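Side-chain contact in geranyltranstransferase (Agrobacterium tumefaciens, PDB 2H8O), which probably condenses geranyl diphosphate with isopentenyl diphosphate to form farnesyl diphosphate: residues 37-40 against 41-45. Residues are numbered along the deposited sequence; the frame is centred on the assembly and turned at random.
Sequences TNFE and TRLRE
Thr41 meets Thr37 one turn back along helix 34-57 through both backbone and side chain. Its N donates to Thr37 O over 2.9 Å, while Thr41 OG1 comes to 3.0 Å from the same carbonyl O. Thr37 CG2 rests 3.7 Å from Thr41 OG1, and the hydroxyl of Thr37 itself bonds to Asp33 O.

At Arg42, the backbone N bonds to Asn38 O and CB packs against that oxygen, but the rest of the side chain leads off. Bends at chi2 (59°) and chi3 bring Arg42 NE to 3.0 Å from Glu45 OE1, a salt bridge approached from the syn side of the carboxylate but out of the planes of both groups, which fits the bent N-H...O angle of 134°. NH1 makes a second salt bridge, to Glu95, so the guanidinium ties this helix to helix 88-99.

Leu43 N makes a short 2.7 Å bond to Phe39 O. With CG anti to the backbone N in both residues (chi1 167° in Phe39, -177° in Leu43), the two side chains extend in a common direction: Leu43 CB lies over one face of the Phe39 ring, offset toward its rim, and Leu43 CD2 lies 3.9 Å from Phe39 CZ. Phe91 meets the phenyl ring edge-to-face, and Phe329 also packs against it.

Arg44 N bonds to Glu40 O, and the aliphatic Arg44 CG touches Glu40 O at 3.4 Å. Its chain folds back so that Thr41 CA lies over one face of the guanidinium, toward its rim; Glu40 OE2 is 5.7 Å from Arg44 NH1, too far for a salt bridge.

The i to i+4 backbone ladder is that of an alpha-helix, made amphipathic by burial of Phe39 and Leu43 in the all-helical polyprenyl synthetase fold while Thr37 and Arg44 are exposed.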
ATOM      1  N   THR A  37      35.514  -3.829  -4.773  1.00 35.98           N
ATOM      2  CA  THR A  37      35.319  -2.814  -5.816  1.00 35.36           C
ATOM      3  C   THR A  37      34.226  -3.261  -6.795  1.00 34.46           C
ATOM      4  O   THR A  37      33.380  -2.467  -7.197  1.00 33.69           O
ATOM      5  CB  THR A  37      36.618  -2.532  -6.596  1.00 35.60           C
ATOM      6  OG1 THR A  37      37.641  -2.085  -5.695  1.00 36.98           O
ATOM      7  CG2 THR A  37      36.393  -1.467  -7.654  1.00 35.80           C
ATOM      8  N   ASN A  38      34.248  -4.537  -7.172  1.00 33.31           N
ATOM      9  CA  ASN A  38      33.216  -5.083  -8.051  1.00 32.26           C
ATOM     10  C   ASN A  38      31.814  -4.801  -7.502  1.00 31.11           C
ATOM     11  O   ASN A  38      30.956  -4.273  -8.220  1.00 30.53           O
ATOM     12  CB  ASN A  38      33.422  -6.583  -8.259  1.00 32.82           C
ATOM     13  CG  ASN A  38      32.595  -7.143  -9.402  1.00 33.30           C
ATOM     14  OD1 ASN A  38      32.416  -6.503 -10.434  1.00 36.37           O
ATOM     15  ND2 ASN A  38      32.115  -8.367  -9.226  1.00 36.73           N
ATOM     16  N   PHE A  39      31.596  -5.123  -6.230  1.00 28.73           N
ATOM     17  CA  PHE A  39      30.317  -4.839  -5.595  1.00 28.31           C
ATOM     18  C   PHE A  39      30.017  -3.340  -5.536  1.00 27.36           C
ATOM     19  O   PHE A  39      28.926  -2.931  -5.910  1.00 27.11           O
ATOM     20  CB  PHE A  39      30.235  -5.427  -4.182  1.00 27.52           C
ATOM     21  CG  PHE A  39      29.080  -4.896  -3.395  1.00 27.57           C
ATOM     22  CD1 PHE A  39      27.811  -5.410  -3.573  1.00 26.53           C
ATOM     23  CD2 PHE A  39      29.249  -3.842  -2.526  1.00 27.44           C
ATOM     24  CE1 PHE A  39      26.742  -4.916  -2.866  1.00 27.04           C
ATOM     25  CE2 PHE A  39      28.172  -3.329  -1.824  1.00 27.45           C
ATOM     26  CZ  PHE A  39      26.922  -3.862  -1.992  1.00 27.40           C
ATOM     27  N   GLU A  40      30.972  -2.540  -5.057  1.00 26.82           N
ATOM     28  CA  GLU A  40      30.719  -1.108  -4.819  1.00 26.34           C
ATOM     29  C   GLU A  40      30.340  -0.428  -6.121  1.00 25.31           C
ATOM     30  O   GLU A  40      29.443   0.420  -6.156  1.00 24.56           O
ATOM     31  CB  GLU A  40      31.954  -0.418  -4.242  1.00 27.38           C
ATOM     32  CG  GLU A  40      32.440  -0.986  -2.901  1.00 31.37           C
ATOM     33  CD  GLU A  40      32.163  -0.069  -1.728  1.00 37.04           C
ATOM     34  OE1 GLU A  40      31.018  -0.095  -1.226  1.00 42.01           O
ATOM     35  OE2 GLU A  40      33.092   0.659  -1.298  1.00 38.86           O
ATOM     36  N   THR A  41      31.041  -0.801  -7.184  1.00 23.04           N
ATOM     37  CA  THR A  41      30.806  -0.253  -8.510  1.00 22.46           C
ATOM     38  C   THR A  41      29.428  -0.656  -9.033  1.00 21.26           C
ATOM     39  O   THR A  41      28.680   0.194  -9.539  1.00 21.08           O
ATOM     40  CB  THR A  41      31.928  -0.699  -9.493  1.00 22.21           C
ATOM     41  OG1 THR A  41      33.181  -0.147  -9.065  1.00 23.67           O
ATOM     42  CG2 THR A  41      31.671  -0.212 -10.916  1.00 22.04           C
ATOM     43  N   ARG A  42      29.073  -1.929  -8.908  1.00 20.94           N
ATOM     44  CA  ARG A  42      27.752  -2.372  -9.337  1.00 20.59           C
ATOM     45  C   ARG A  42      26.653  -1.756  -8.478  1.00 20.36           C
ATOM     46  O   ARG A  42      25.580  -1.454  -8.984  1.00 19.57           O
ATOM     47  CB  ARG A  42      27.646  -3.896  -9.342  1.00 20.61           C
ATOM     48  CG  ARG A  42      26.297  -4.419  -9.847  1.00 22.40           C
ATOM     49  CD  ARG A  42      25.963  -3.977 -11.262  1.00 25.58           C
ATOM     50  NE  ARG A  42      27.016  -4.433 -12.154  1.00 27.26           N
ATOM     51  CZ  ARG A  42      27.120  -5.669 -12.632  1.00 28.63           C
ATOM     52  NH1 ARG A  42      26.213  -6.588 -12.359  1.00 27.76           N
ATOM     53  NH2 ARG A  42      28.140  -5.983 -13.413  1.00 27.58           N
ATOM     54  N   LEU A  43      26.907  -1.591  -7.178  1.00 19.82           N
ATOM     55  CA  LEU A  43      25.927  -0.926  -6.290  1.00 19.93           C
ATOM     56  C   LEU A  43      25.613   0.481  -6.813  1.00 19.79           C
ATOM     57  O   LEU A  43      24.451   0.881  -6.899  1.00 19.37           O
ATOM     58  CB  LEU A  43      26.440  -0.858  -4.842  1.00 19.84           C
ATOM     59  CG  LEU A  43      25.447  -0.243  -3.835  1.00 19.83           C
ATOM     60  CD1 LEU A  43      24.164  -1.072  -3.704  1.00 20.08           C
ATOM     61  CD2 LEU A  43      26.118  -0.074  -2.485  1.00 20.84           C
ATOM     62  N   ARG A  44      26.662   1.223  -7.138  1.00 19.88           N
ATOM     63  CA  ARG A  44      26.507   2.582  -7.689  1.00 20.25           C
ATOM     64  C   ARG A  44      25.816   2.578  -9.048  1.00 19.29           C
ATOM     65  O   ARG A  44      24.980   3.450  -9.317  1.00 18.69           O
ATOM     66  CB  ARG A  44      27.845   3.312  -7.772  1.00 20.44           C
ATOM     67  CG  ARG A  44      28.471   3.667  -6.426  1.00 22.86           C
ATOM     68  CD  ARG A  44      29.677   4.592  -6.546  1.00 25.52           C
ATOM     69  NE  ARG A  44      30.590   4.243  -7.641  1.00 29.43           N
ATOM     70  CZ  ARG A  44      31.705   3.519  -7.529  1.00 30.13           C
ATOM     71  NH1 ARG A  44      32.116   3.011  -6.367  1.00 29.37           N
ATOM     72  NH2 ARG A  44      32.417   3.288  -8.618  1.00 29.63           N
ATOM     73  N   GLU A  45      26.155   1.614  -9.903  1.00 18.42           N
ATOM     74  CA  GLU A  45      25.529   1.478 -11.229  1.00 18.61           C
ATOM     75  C   GLU A  45      24.051   1.192 -11.114  1.00 18.21           C
ATOM     76  O   GLU A  45      23.225   1.816 -11.798  1.00 18.15           O
ATOM     77  CB  GLU A  45      26.157   0.339 -12.047  1.00 18.72           C
ATOM     78  CG  GLU A  45      27.510   0.601 -12.560  1.00 20.73           C
ATOM     79  CD  GLU A  45      28.257  -0.672 -13.037  1.00 20.96           C
ATOM     80  OE1 GLU A  45      27.651  -1.751 -13.212  1.00 26.44           O
ATOM     81  OE2 GLU A  45      29.472  -0.568 -13.240  1.00 23.86           O
TER